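Local coordinates for spheroplast protein Y (Escherichia coli, PDB 3OEO) that probably acts as an ATP-independent periplasmic chaperone that limits protein aggregation and aids refolding, working as a cradle-shaped homodimer, at residues Asp36-Gln41 against Pro109-Gln114; Lys47-Gln52 against Met97-Lys102; Leu58-Ala63 against Ile82-Glu87. All coordinates share one frame; numbering follows the deposited sequence.

Overall arrangement
Three contacts follow one another along an elongated, all-helical chain. Contact 1 (36-41 with 109-114) joins the start of helix 38-49 to helix 109-118; contact 2 (47-52 with 97-102) joins the other end of helix 38-49 to helix 87-104, with the two centres about 16 Å apart. Contact 3 (58-63 with 82-87) closes the shortest loop of the three, and its centre lies about 22 Å from that of contact 2 and about 37 Å from that of contact 1, on the opposite side of the chain's centre. Contacts 2 and 3 also touch the second subunit. Cadmium ions are bound by Asp36 at contact 1 and Glu59 at contact 3.

Contact 1 of 3, residues Asp36-Gln41 against Pro109-Gln114; sequences DAQKQQ and PEQKKQ. With CD (cadmium ion), chain E.
Gln38 and Gln111 meet through their terminal amides, the one side-chain pairing between 36-41 and 109-114. The two chains come from opposite directions, both with CG anti to the carbonyl carbon (chi1 -67° in Gln38) and extended beyond it, so that they span an 11.2 Å separation of their CA atoms. Gln111 NE2 donates to Gln38 OE1 over 3.2 Å, in the carbonyl plane and on a lone pair. The return bond, Gln38 NE2 to Gln111 OE1 at 2.8 Å, is weak, and the amide planes are turned 41° apart, so the pair is twisted rather than flat. Gln38 OE1 also accepts from the backbone N of Thr35, while Gln111 NE2 bonds weakly to Asn33 O. An alanine in place of Gln38 is likely to leave the amide of buried Gln111 without its mate and the N-H of Thr35 without its acceptor. Metal coordination lies to one side: Asp36 holds a cadmium ion through both carboxylate oxygens, and one of the metal's waters accepts from Lys39 NZ at 3.1 Å. Both glutamines close an LTxxQ sequence, which is consistent with the two copies of this family signature being joined through a neutral, buried amide pair.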
ATOM      1  N   ASP A  36      23.955   6.952 -19.018  1.00107.77           N
ATOM      2  CA  ASP A  36      23.978   8.245 -18.348  1.00109.47           C
ATOM      3  C   ASP A  36      22.901   9.212 -18.842  1.00106.95           C
ATOM      4  O   ASP A  36      22.805  10.338 -18.361  1.00108.86           O
ATOM      5  CB  ASP A  36      25.369   8.881 -18.446  1.00114.14           C
ATOM      6  CG  ASP A  36      26.291   8.442 -17.322  1.00117.91           C
ATOM      7  OD1 ASP A  36      25.849   8.420 -16.153  1.00118.05           O
ATOM      8  OD2 ASP A  36      27.465   8.125 -17.604  1.00120.87           O
ATOM      9  N   ALA A  37      22.085   8.772 -19.791  1.00103.05           N
ATOM     10  CA  ALA A  37      20.944   9.561 -20.228  1.00100.70           C
ATOM     11  C   ALA A  37      19.685   9.098 -19.496  1.00 97.76           C
ATOM     12  O   ALA A  37      18.801   9.905 -19.193  1.00 97.25           O
ATOM     13  CB  ALA A  37      20.767   9.444 -21.735  1.00 99.06           C
ATOM     14  N   GLN A  38      19.643   7.801 -19.190  1.00 95.96           N
ATOM     15  CA  GLN A  38      18.455   7.131 -18.654  1.00 92.88           C
ATOM     16  C   GLN A  38      18.046   7.582 -17.246  1.00 93.18           C
ATOM     17  O   GLN A  38      16.945   8.107 -17.062  1.00 91.66           O
ATOM     18  CB  GLN A  38      18.636   5.608 -18.714  1.00 92.05           C
ATOM     19  CG  GLN A  38      18.677   5.039 -20.136  1.00 91.08           C
ATOM     20  CD  GLN A  38      19.107   3.579 -20.197  1.00 91.24           C
ATOM     21  OE1 GLN A  38      20.130   3.248 -20.795  1.00 92.89           O
ATOM     22  NE2 GLN A  38      18.327   2.702 -19.581  1.00 90.52           N
ATOM     23  N   LYS A  39      18.932   7.383 -16.269  1.00 95.29           N
ATOM     24  CA  LYS A  39      18.692   7.778 -14.866  1.00 96.15           C
ATOM     25  C   LYS A  39      18.088   9.176 -14.697  1.00 96.44           C
ATOM     26  O   LYS A  39      17.232   9.390 -13.836  1.00 95.40           O
ATOM     27  CB  LYS A  39      19.984   7.678 -14.045  1.00 99.93           C
ATOM     28  CG  LYS A  39      20.264   6.306 -13.449  1.00100.01           C
ATOM     29  CD  LYS A  39      21.670   6.206 -12.856  1.00104.31           C
ATOM     30  CE  LYS A  39      22.698   5.765 -13.891  1.00105.30           C
ATOM     31  NZ  LYS A  39      23.974   5.339 -13.256  1.00109.27           N
ATOM     32  N   GLN A  40      18.544  10.116 -15.520  1.00 97.92           N
ATOM     33  CA  GLN A  40      18.077  11.500 -15.464  1.00 99.31           C
ATOM     34  C   GLN A  40      16.699  11.679 -16.102  1.00 96.53           C
ATOM     35  O   GLN A  40      15.912  12.523 -15.666  1.00 97.09           O
ATOM     36  CB  GLN A  40      19.109  12.449 -16.094  1.00102.54           C
ATOM     37  CG  GLN A  40      18.707  13.924 -16.144  1.00104.37           C
ATOM     38  CD  GLN A  40      18.198  14.469 -14.816  1.00105.59           C
ATOM     39  OE1 GLN A  40      17.191  15.174 -14.777  1.00105.31           O
ATOM     40  NE2 GLN A  40      18.889  14.143 -13.725  1.00107.53           N
ATOM     41  N   GLN A  41      16.411  10.892 -17.133  1.00 94.04           N
ATOM     42  CA  GLN A  41      15.073  10.889 -17.715  1.00 91.79           C
ATOM     43  C   GLN A  41      14.064  10.327 -16.723  1.00 89.97           C
ATOM     44  O   GLN A  41      12.934  10.801 -16.648  1.00 89.35           O
ATOM     45  CB  GLN A  41      15.045  10.127 -19.040  1.00 89.97           C
ATOM     46  CG  GLN A  41      15.229  11.037 -20.242  1.00 91.66           C
ATOM     47  CD  GLN A  41      15.660  10.294 -21.483  1.00 91.21           C
ATOM     48  OE1 GLN A  41      16.793  10.446 -21.941  1.00 93.18           O
ATOM     49  NE2 GLN A  41      14.761   9.487 -22.040  1.00 88.99           N
ATOM     50  N   PRO A 109      15.659  -2.351 -26.241  1.00 91.02           N
ATOM     51  CA  PRO A 109      15.306  -3.758 -26.415  1.00 91.95           C
ATOM     52  C   PRO A 109      16.141  -4.740 -25.583  1.00 93.75           C
ATOM     53  O   PRO A 109      15.594  -5.709 -25.053  1.00 94.34           O
ATOM     54  CB  PRO A 109      15.546  -3.979 -27.905  1.00 92.74           C
ATOM     55  CG  PRO A 109      15.176  -2.680 -28.509  1.00 91.41           C
ATOM     56  CD  PRO A 109      15.617  -1.627 -27.526  1.00 90.73           C
ATOM     57  N   GLU A 110      17.444  -4.494 -25.471  1.00 94.96           N
ATOM     58  CA  GLU A 110      18.318  -5.363 -24.675  1.00 97.32           C
ATOM     59  C   GLU A 110      18.125  -5.163 -23.171  1.00 96.73           C
ATOM     60  O   GLU A 110      18.429  -6.058 -22.376  1.00 98.78           O
ATOM     61  CB  GLU A 110      19.795  -5.199 -25.070  1.00 99.53           C
ATOM     62  CG  GLU A 110      20.342  -3.769 -25.045  1.00 99.54           C
ATOM     63  CD  GLU A 110      20.191  -3.042 -26.378  1.00 98.93           C
ATOM     64  OE1 GLU A 110      21.222  -2.632 -26.952  1.00100.20           O
ATOM     65  OE2 GLU A 110      19.046  -2.878 -26.852  1.00 97.50           O
ATOM     66  N   GLN A 111      17.614  -3.993 -22.793  1.00 94.19           N
ATOM     67  CA  GLN A 111      17.342  -3.675 -21.391  1.00 93.37           C
ATOM     68  C   GLN A 111      15.933  -4.100 -20.973  1.00 91.46           C
ATOM     69  O   GLN A 111      15.760  -4.721 -19.921  1.00 92.23           O
ATOM     70  CB  GLN A 111      17.586  -2.189 -21.114  1.00 92.58           C
ATOM     71  CG  GLN A 111      19.063  -1.806 -21.080  1.00 94.82           C
ATOM     72  CD  GLN A 111      19.305  -0.299 -21.110  1.00 94.64           C
ATOM     73  OE1 GLN A 111      18.382   0.497 -21.298  1.00 92.46           O
ATOM     74  NE2 GLN A 111      20.560   0.095 -20.928  1.00 97.34           N
ATOM     75  N   LYS A 112      14.938  -3.776 -21.804  1.00 89.17           N
ATOM     76  CA  LYS A 112      13.549  -4.235 -21.611  1.00 87.61           C
ATOM     77  C   LYS A 112      13.484  -5.740 -21.408  1.00 89.04           C
ATOM     78  O   LYS A 112      12.713  -6.227 -20.580  1.00 88.85           O
ATOM     79  CB  LYS A 112      12.663  -3.851 -22.802  1.00 86.52           C
ATOM     80  CG  LYS A 112      12.412  -2.362 -22.944  1.00 84.97           C
ATOM     81  CD  LYS A 112      11.351  -2.044 -23.987  1.00 83.99           C
ATOM     82  CE  LYS A 112      11.353  -0.552 -24.294  1.00 83.88           C
ATOM     83  NZ  LYS A 112      10.128  -0.083 -25.003  1.00 84.12           N
ATOM     84  N   LYS A 113      14.304  -6.460 -22.171  1.00 90.60           N
ATOM     85  CA  LYS A 113      14.449  -7.904 -22.040  1.00 92.90           C
ATOM     86  C   LYS A 113      14.672  -8.294 -20.581  1.00 93.82           C
ATOM     87  O   LYS A 113      13.829  -8.963 -19.977  1.00 93.99           O
ATOM     88  CB  LYS A 113      15.610  -8.400 -22.912  1.00 95.20           C
ATOM     89  CG  LYS A 113      15.664  -9.913 -23.114  1.00 98.21           C
ATOM     90  CD  LYS A 113      16.775 -10.304 -24.081  1.00 99.99           C
ATOM     91  CE  LYS A 113      16.703 -11.782 -24.439  1.00103.60           C
ATOM     92  NZ  LYS A 113      17.623 -12.146 -25.554  1.00105.64           N
ATOM     93  N   GLN A 114      15.789  -7.834 -20.017  1.00 94.50           N
ATOM     94  CA  GLN A 114      16.223  -8.240 -18.679  1.00 96.20           C
ATOM     95  C   GLN A 114      15.208  -7.886 -17.593  1.00 94.21           C
ATOM     96  O   GLN A 114      15.019  -8.649 -16.639  1.00 95.55           O
ATOM     97  CB  GLN A 114      17.589  -7.631 -18.347  1.00 97.71           C
ATOM     98  CG  GLN A 114      18.361  -8.381 -17.263  1.00101.18           C
ATOM     99  CD  GLN A 114      19.582  -7.622 -16.764  1.00103.09           C
ATOM    100  OE1 GLN A 114      20.143  -6.779 -17.469  1.00102.29           O
ATOM    101  NE2 GLN A 114      20.003  -7.925 -15.539  1.00105.69           N
TER
HETATM  102 CD    CD E   5      28.052   7.592 -14.925  1.00 68.42          CD
HETATM  103  O   HOH W   1      26.485   6.170 -14.785  1.00 85.73           O
HETATM  104  O   HOH W   2      29.874   6.867 -14.062  1.00 16.00           O

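Contact 2 of 3, residues Lys47-Gln52 against Met97-Lys102; sequences KGQRDQ and METQNK
Thr99 OG1 is approached by two groups: it is hydrogen-bonded to the carbonyl oxygen of His96, a turn earlier in the same helix, and the side-chain nitrogen NE2 of Gln49 lies 2.6 Å from it. The hydroxyl stands between the backbone N and the carbonyl carbon of its own residue (chi1 63°), while CG2 is anti to the carbonyl carbon and turned to the other part of the Gln49 chain. Gln49 reaches over from 47-52 as a straight arm, CG anti to the backbone N (chi1 -171°) and chi2 again extended, and crosses the short threonine side chain at about a right angle. Gln49 CB faces the methyl group, 3.8 Å from Thr99 CG2, while CG and the amide end lie along the hydroxyl, with Gln49 CG 3.4 Å from Thr99 OG1. Both residues are buried. The CA atoms of Gln49 and Thr99 are 6.4 Å apart, close for neighbouring helices, and Gly48 beside them presents no side chain. On the helix of 97-102, Met97 packs on Met64 of the second subunit, and Glu98 and Asn101 on its Phe73. The contact thus belongs to an antiparallel pairing of helix 38-49 with helix 87-104 in the elongated cradle of the dimer.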
ATOM      1  N   LYS A  47       9.774  12.712 -10.361  1.00 97.28           N
ATOM      2  CA  LYS A  47       9.314  14.016  -9.885  1.00100.31           C
ATOM      3  C   LYS A  47       7.955  14.375 -10.497  1.00 99.76           C
ATOM      4  O   LYS A  47       7.352  15.396 -10.151  1.00101.96           O
ATOM      5  CB  LYS A  47      10.346  15.108 -10.191  1.00103.89           C
ATOM      6  CG  LYS A  47      11.562  15.094  -9.277  1.00106.06           C
ATOM      7  CD  LYS A  47      12.404  16.346  -9.470  1.00110.86           C
ATOM      8  CE  LYS A  47      13.515  16.441  -8.433  1.00113.97           C
ATOM      9  NZ  LYS A  47      14.160  17.778  -8.441  1.00118.39           N
ATOM     10  N   GLY A  48       7.493  13.533 -11.419  1.00 97.30           N
ATOM     11  CA  GLY A  48       6.127  13.600 -11.926  1.00 97.00           C
ATOM     12  C   GLY A  48       5.254  12.578 -11.219  1.00 94.92           C
ATOM     13  O   GLY A  48       4.027  12.680 -11.237  1.00 94.75           O
ATOM     14  N   GLN A  49       5.903  11.597 -10.591  1.00 93.81           N
ATOM     15  CA  GLN A  49       5.233  10.515  -9.866  1.00 92.23           C
ATOM     16  C   GLN A  49       4.980  10.879  -8.395  1.00 93.47           C
ATOM     17  O   GLN A  49       4.149  10.251  -7.728  1.00 92.18           O
ATOM     18  CB  GLN A  49       6.080   9.239  -9.965  1.00 90.73           C
ATOM     19  CG  GLN A  49       5.431   7.952  -9.451  1.00 89.11           C
ATOM     20  CD  GLN A  49       6.394   6.768  -9.470  1.00 89.15           C
ATOM     21  OE1 GLN A  49       6.638   6.134  -8.447  1.00 89.96           O
ATOM     22  NE2 GLN A  49       6.958   6.483 -10.634  1.00 88.89           N
ATOM     23  N   ARG A  50       5.699  11.885  -7.896  1.00 96.27           N
ATOM     24  CA  ARG A  50       5.574  12.314  -6.503  1.00 98.02           C
ATOM     25  C   ARG A  50       4.687  13.553  -6.349  1.00100.39           C
ATOM     26  O   ARG A  50       3.565  13.458  -5.849  1.00 99.79           O
ATOM     27  CB  ARG A  50       6.952  12.593  -5.890  1.00100.26           C
ATOM     28  CG  ARG A  50       7.760  11.372  -5.482  1.00 98.90           C
ATOM     29  CD  ARG A  50       9.116  11.818  -4.934  1.00102.11           C
ATOM     30  NE  ARG A  50       9.936  10.711  -4.441  1.00101.68           N
ATOM     31  CZ  ARG A  50      11.195  10.834  -4.019  1.00104.32           C
ATOM     32  NH1 ARG A  50      11.796  12.017  -4.026  1.00107.33           N
ATOM     33  NH2 ARG A  50      11.857   9.768  -3.588  1.00104.02           N
ATOM     34  N   ASP A  51       5.201  14.701  -6.793  1.00103.49           N
ATOM     35  CA  ASP A  51       4.603  16.016  -6.530  1.00106.96           C
ATOM     36  C   ASP A  51       3.184  16.186  -7.084  1.00106.75           C
ATOM     37  O   ASP A  51       2.208  15.939  -6.371  1.00106.12           O
ATOM     38  CB  ASP A  51       5.521  17.141  -7.040  1.00110.44           C
ATOM     39  CG  ASP A  51       6.891  17.142  -6.369  1.00111.87           C
ATOM     40  OD1 ASP A  51       6.962  17.036  -5.127  1.00112.40           O
ATOM     41  OD2 ASP A  51       7.904  17.265  -7.093  1.00112.38           O
ATOM     42  N   GLN A  52       3.082  16.601  -8.348  1.00107.75           N
ATOM     43  CA  GLN A  52       1.799  16.890  -9.011  1.00108.52           C
ATOM     44  C   GLN A  52       0.713  15.862  -8.676  1.00106.00           C
ATOM     45  O   GLN A  52      -0.456  16.216  -8.493  1.00107.32           O
ATOM     46  CB  GLN A  52       1.998  16.988 -10.530  1.00108.56           C
ATOM     47  CG  GLN A  52       0.784  17.480 -11.322  1.00110.08           C
ATOM     48  CD  GLN A  52       0.626  18.994 -11.318  1.00114.87           C
ATOM     49  OE1 GLN A  52       1.506  19.731 -10.867  1.00117.14           O
ATOM     50  NE2 GLN A  52      -0.505  19.466 -11.832  1.00116.72           N
ATOM     51  N   MET A  97       1.348   3.654 -12.406  1.00 75.62           N
ATOM     52  CA  MET A  97       1.477   2.749 -13.550  1.00 75.53           C
ATOM     53  C   MET A  97       1.875   3.497 -14.825  1.00 76.10           C
ATOM     54  O   MET A  97       2.718   3.017 -15.579  1.00 75.77           O
ATOM     55  CB  MET A  97       0.186   1.952 -13.750  1.00 75.93           C
ATOM     56  CG  MET A  97      -0.113   0.967 -12.620  1.00 75.17           C
ATOM     57  SD  MET A  97      -1.724   0.174 -12.782  1.00 75.07           S
ATOM     58  CE  MET A  97      -1.511  -1.257 -11.729  1.00 74.89           C
ATOM     59  N   GLU A  98       1.289   4.678 -15.038  1.00 77.16           N
ATOM     60  CA  GLU A  98       1.684   5.560 -16.144  1.00 78.54           C
ATOM     61  C   GLU A  98       3.197   5.772 -16.147  1.00 78.22           C
ATOM     62  O   GLU A  98       3.860   5.551 -17.162  1.00 78.33           O
ATOM     63  CB  GLU A  98       1.003   6.935 -16.060  1.00 80.19           C
ATOM     64  CG  GLU A  98      -0.499   6.932 -15.782  1.00 81.99           C
ATOM     65  CD  GLU A  98      -1.158   8.282 -16.043  1.00 85.28           C
ATOM     66  OE1 GLU A  98      -2.402   8.354 -16.000  1.00 86.94           O
ATOM     67  OE2 GLU A  98      -0.439   9.278 -16.286  1.00 86.27           O
ATOM     68  N   THR A  99       3.725   6.192 -14.997  1.00 78.25           N
ATOM     69  CA  THR A  99       5.129   6.570 -14.857  1.00 78.67           C
ATOM     70  C   THR A  99       6.075   5.383 -15.030  1.00 77.96           C
ATOM     71  O   THR A  99       7.023   5.465 -15.811  1.00 78.36           O
ATOM     72  CB  THR A  99       5.406   7.268 -13.509  1.00 79.25           C
ATOM     73  OG1 THR A  99       5.141   6.360 -12.438  1.00 78.56           O
ATOM     74  CG2 THR A  99       4.535   8.502 -13.345  1.00 80.59           C
ATOM     75  N   GLN A 100       5.813   4.286 -14.316  1.00 77.28           N
ATOM     76  CA  GLN A 100       6.611   3.064 -14.451  1.00 77.21           C
ATOM     77  C   GLN A 100       6.525   2.417 -15.841  1.00 77.14           C
ATOM     78  O   GLN A 100       7.465   1.748 -16.278  1.00 77.28           O
ATOM     79  CB  GLN A 100       6.313   2.063 -13.327  1.00 76.88           C
ATOM     80  CG  GLN A 100       7.271   2.218 -12.134  1.00 78.16           C
ATOM     81  CD  GLN A 100       6.822   1.483 -10.876  1.00 78.39           C
ATOM     82  OE1 GLN A 100       5.623   1.343 -10.611  1.00 77.69           O
ATOM     83  NE2 GLN A 100       7.791   1.027 -10.082  1.00 78.69           N
ATOM     84  N   ASN A 101       5.407   2.630 -16.535  1.00 77.21           N
ATOM     85  CA  ASN A 101       5.342   2.321 -17.957  1.00 77.62           C
ATOM     86  C   ASN A 101       6.301   3.225 -18.741  1.00 78.56           C
ATOM     87  O   ASN A 101       7.132   2.742 -19.511  1.00 78.69           O
ATOM     88  CB  ASN A 101       3.914   2.456 -18.493  1.00 77.92           C
ATOM     89  CG  ASN A 101       3.687   1.663 -19.780  1.00 78.18           C
ATOM     90  OD1 ASN A 101       2.680   1.835 -20.454  1.00 78.56           O
ATOM     91  ND2 ASN A 101       4.621   0.792 -20.119  1.00 77.68           N
ATOM     92  N   LYS A 102       6.187   4.535 -18.519  1.00 79.45           N
ATOM     93  CA  LYS A 102       7.005   5.529 -19.210  1.00 80.72           C
ATOM     94  C   LYS A 102       8.515   5.281 -19.087  1.00 81.54           C
ATOM     95  O   LYS A 102       9.251   5.471 -20.058  1.00 82.16           O
ATOM     96  CB  LYS A 102       6.623   6.947 -18.766  1.00 81.69           C
ATOM     97  CG  LYS A 102       5.302   7.446 -19.380  1.00 81.60           C
ATOM     98  CD  LYS A 102       4.818   8.758 -18.767  1.00 81.34           C
ATOM     99  CE  LYS A 102       3.505   9.196 -19.409  1.00 82.34           C
ATOM    100  NZ  LYS A 102       2.949  10.480 -18.887  1.00 82.40           N
TER

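Contact 3 of 3, residues Leu58-Ala63 against Ile82-Glu87; sequences LEERRA and IAKMEE. With CD (cadmium ion), chain J.
Glu60, in the first turn of helix 60-68, comes nearest in backbone terms to Met85, with 8.4 Å between their CA atoms, and 82-87 passes it as an irregular link between two helices. Charge carries one half of the contact: Glu60 OE2 forms a salt bridge with Lys84 NZ at 3.5 Å, the lysine crossing the glutamate at about a right angle. Lys84 leaves with CG anti to its backbone N and then bends at chi3 (72°), which lays CE alongside the same oxygen, 3.2 Å from Glu60 OE2. Apolar packing makes the other half, where the methyl CE of Met85 touches Glu60 CB at 3.5 Å as the two side chains slide past each other in opposite directions. Glu59 turns its carboxylate to a cadmium ion, bound by OE1 and OE2 at 2.6 Å each, with one water as a further ligand. Lys84 NZ lies 4.0 Å from Glu59 OE2, near enough for its charge probably to be felt by both acids. Glu60 and Ala63 also rest on Gln81 of helix 75-82, so the contact ties the start of helix 60-68 to the loop between helix 75-82 and helix 87-104, whose Ile82 packs on Leu94 of the second subunit.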
ATOM      1  N   LEU A  58      -4.340  15.256   4.948  1.00106.77           N
ATOM      2  CA  LEU A  58      -3.718  15.466   6.264  1.00107.85           C
ATOM      3  C   LEU A  58      -4.546  15.116   7.513  1.00107.21           C
ATOM      4  O   LEU A  58      -3.996  15.048   8.616  1.00108.13           O
ATOM      5  CB  LEU A  58      -3.166  16.894   6.371  1.00112.31           C
ATOM      6  CG  LEU A  58      -1.798  17.150   5.727  1.00113.08           C
ATOM      7  CD1 LEU A  58      -1.567  18.638   5.521  1.00117.87           C
ATOM      8  CD2 LEU A  58      -0.666  16.536   6.548  1.00112.65           C
ATOM      9  N   GLU A  59      -5.848  14.889   7.344  1.00105.73           N
ATOM     10  CA  GLU A  59      -6.743  14.634   8.484  1.00105.23           C
ATOM     11  C   GLU A  59      -7.177  13.172   8.626  1.00101.32           C
ATOM     12  O   GLU A  59      -7.700  12.778   9.668  1.00101.11           O
ATOM     13  CB  GLU A  59      -7.977  15.548   8.428  1.00107.86           C
ATOM     14  CG  GLU A  59      -8.891  15.290   7.241  1.00106.24           C
ATOM     15  CD  GLU A  59     -10.274  15.864   7.417  1.00107.84           C
ATOM     16  OE1 GLU A  59     -10.405  17.105   7.481  1.00111.36           O
ATOM     17  OE2 GLU A  59     -11.239  15.072   7.467  1.00105.80           O
ATOM     18  N   GLU A  60      -6.972  12.381   7.576  1.00 98.43           N
ATOM     19  CA  GLU A  60      -7.386  10.976   7.566  1.00 94.95           C
ATOM     20  C   GLU A  60      -6.401  10.086   8.313  1.00 93.23           C
ATOM     21  O   GLU A  60      -6.797   9.093   8.925  1.00 92.00           O
ATOM     22  CB  GLU A  60      -7.591  10.475   6.131  1.00 93.38           C
ATOM     23  CG  GLU A  60      -8.999  10.716   5.565  1.00 93.74           C
ATOM     24  CD  GLU A  60      -9.212  12.120   5.009  1.00 95.90           C
ATOM     25  OE1 GLU A  60      -8.460  13.044   5.372  1.00 96.97           O
ATOM     26  OE2 GLU A  60     -10.140  12.300   4.196  1.00 97.25           O
ATOM     27  N   ARG A  61      -5.120  10.447   8.261  1.00 93.50           N
ATOM     28  CA  ARG A  61      -4.092   9.769   9.056  1.00 92.61           C
ATOM     29  C   ARG A  61      -4.313   9.937  10.565  1.00 93.51           C
ATOM     30  O   ARG A  61      -3.740   9.195  11.368  1.00 93.28           O
ATOM     31  CB  ARG A  61      -2.687  10.219   8.640  1.00 94.04           C
ATOM     32  CG  ARG A  61      -2.057   9.324   7.580  1.00 92.27           C
ATOM     33  CD  ARG A  61      -0.692   9.831   7.130  1.00 94.36           C
ATOM     34  NE  ARG A  61       0.029   8.811   6.371  1.00 92.66           N
ATOM     35  CZ  ARG A  61       1.071   8.121   6.830  1.00 93.70           C
ATOM     36  NH1 ARG A  61       1.541   8.343   8.053  1.00 96.27           N
ATOM     37  NH2 ARG A  61       1.650   7.209   6.059  1.00 92.30           N
ATOM     38  N   ARG A  62      -5.141  10.916  10.933  1.00 94.50           N
ATOM     39  CA  ARG A  62      -5.678  11.026  12.286  1.00 94.98           C
ATOM     40  C   ARG A  62      -6.790   9.991  12.468  1.00 92.09           C
ATOM     41  O   ARG A  62      -6.797   9.256  13.450  1.00 91.43           O
ATOM     42  CB  ARG A  62      -6.217  12.440  12.547  1.00 98.29           C
ATOM     43  CG  ARG A  62      -6.520  12.751  14.015  1.00100.32           C
ATOM     44  CD  ARG A  62      -7.386  14.005  14.200  1.00103.89           C
ATOM     45  NE  ARG A  62      -6.832  15.190  13.543  1.00106.56           N
ATOM     46  CZ  ARG A  62      -7.370  15.786  12.480  1.00107.26           C
ATOM     47  NH1 ARG A  62      -8.499  15.333  11.949  1.00105.21           N
ATOM     48  NH2 ARG A  62      -6.783  16.853  11.953  1.00110.35           N
ATOM     49  N   ALA A  63      -7.714   9.930  11.509  1.00 90.39           N
ATOM     50  CA  ALA A  63      -8.839   8.989  11.553  1.00 88.10           C
ATOM     51  C   ALA A  63      -8.396   7.552  11.821  1.00 85.64           C
ATOM     52  O   ALA A  63      -8.860   6.937  12.784  1.00 85.50           O
ATOM     53  CB  ALA A  63      -9.661   9.069  10.274  1.00 87.64           C
ATOM     54  N   ILE A  82     -12.036   3.985   5.233  1.00 56.43           N
ATOM     55  CA  ILE A  82     -11.479   3.243   4.098  1.00 57.73           C
ATOM     56  C   ILE A  82     -11.896   3.770   2.719  1.00 60.27           C
ATOM     57  O   ILE A  82     -11.050   4.201   1.954  1.00 60.26           O
ATOM     58  CB  ILE A  82     -11.868   1.737   4.153  1.00 57.38           C
ATOM     59  CG1 ILE A  82     -11.186   1.025   5.323  1.00 56.82           C
ATOM     60  CG2 ILE A  82     -11.508   1.028   2.838  1.00 57.50           C
ATOM     61  CD1 ILE A  82     -11.653  -0.420   5.497  1.00 56.73           C
ATOM     62  N   ALA A  83     -13.192   3.739   2.412  1.00 63.64           N
ATOM     63  CA  ALA A  83     -13.669   4.031   1.056  1.00 66.58           C
ATOM     64  C   ALA A  83     -13.614   5.515   0.681  1.00 69.11           C
ATOM     65  O   ALA A  83     -13.814   5.868  -0.486  1.00 70.55           O
ATOM     66  CB  ALA A  83     -15.083   3.473   0.852  1.00 68.73           C
ATOM     67  N   LYS A  84     -13.383   6.384   1.670  1.00 70.56           N
ATOM     68  CA  LYS A  84     -13.060   7.793   1.402  1.00 72.82           C
ATOM     69  C   LYS A  84     -11.616   7.814   0.888  1.00 71.61           C
ATOM     70  O   LYS A  84     -11.213   8.691   0.120  1.00 72.66           O
ATOM     71  CB  LYS A  84     -13.231   8.646   2.665  1.00 73.90           C
ATOM     72  CG  LYS A  84     -13.100  10.158   2.443  1.00 76.72           C
ATOM     73  CD  LYS A  84     -13.734  10.991   3.570  1.00 78.45           C
ATOM     74  CE  LYS A  84     -12.914  10.947   4.865  1.00 77.14           C
ATOM     75  NZ  LYS A  84     -13.269  12.034   5.823  1.00 79.12           N
ATOM     76  N   MET A  85     -10.861   6.803   1.307  1.00 70.04           N
ATOM     77  CA  MET A  85      -9.524   6.540   0.803  1.00 69.25           C
ATOM     78  C   MET A  85      -9.614   5.552  -0.375  1.00 69.26           C
ATOM     79  O   MET A  85      -8.959   4.503  -0.374  1.00 67.65           O
ATOM     80  CB  MET A  85      -8.647   5.976   1.924  1.00 67.59           C
ATOM     81  CG  MET A  85      -8.989   6.519   3.326  1.00 68.72           C
ATOM     82  SD  MET A  85      -7.564   6.618   4.433  1.00 67.87           S
ATOM     83  CE  MET A  85      -6.721   8.036   3.722  1.00 67.97           C
ATOM     84  N   GLU A  86     -10.466   5.873  -1.349  1.00 71.75           N
ATOM     85  CA  GLU A  86     -10.561   5.109  -2.593  1.00 72.76           C
ATOM     86  C   GLU A  86     -10.178   6.029  -3.740  1.00 74.30           C
ATOM     87  O   GLU A  86      -9.394   5.645  -4.607  1.00 73.66           O
ATOM     88  CB  GLU A  86     -11.964   4.507  -2.820  1.00 74.40           C
ATOM     89  CG  GLU A  86     -12.927   5.378  -3.637  1.00 77.55           C
ATOM     90  CD  GLU A  86     -14.051   4.596  -4.314  1.00 80.71           C
ATOM     91  OE1 GLU A  86     -14.038   3.349  -4.266  1.00 80.51           O
ATOM     92  OE2 GLU A  86     -14.953   5.238  -4.902  1.00 83.43           O
ATOM     93  N   GLU A  87     -10.731   7.244  -3.721  1.00 76.92           N
ATOM     94  CA  GLU A  87     -10.387   8.296  -4.668  1.00 78.97           C
ATOM     95  C   GLU A  87      -8.866   8.502  -4.691  1.00 77.81           C
ATOM     96  O   GLU A  87      -8.261   8.595  -5.757  1.00 77.86           O
ATOM     97  CB  GLU A  87     -11.106   9.611  -4.301  1.00 82.10           C
ATOM     98  CG  GLU A  87     -12.643   9.503  -4.103  1.00 84.13           C
ATOM     99  CD  GLU A  87     -13.314  10.810  -3.638  1.00 87.27           C
ATOM    100  OE1 GLU A  87     -12.616  11.806  -3.338  1.00 87.44           O
ATOM    101  OE2 GLU A  87     -14.563  10.838  -3.571  1.00 89.37           O
TER
HETATM  102 CD    CD J 162     -12.081  16.696   5.584  1.00 91.33          CD
HETATM  103  O   HOH W   3     -13.926  16.171   3.708  1.00 18.03           O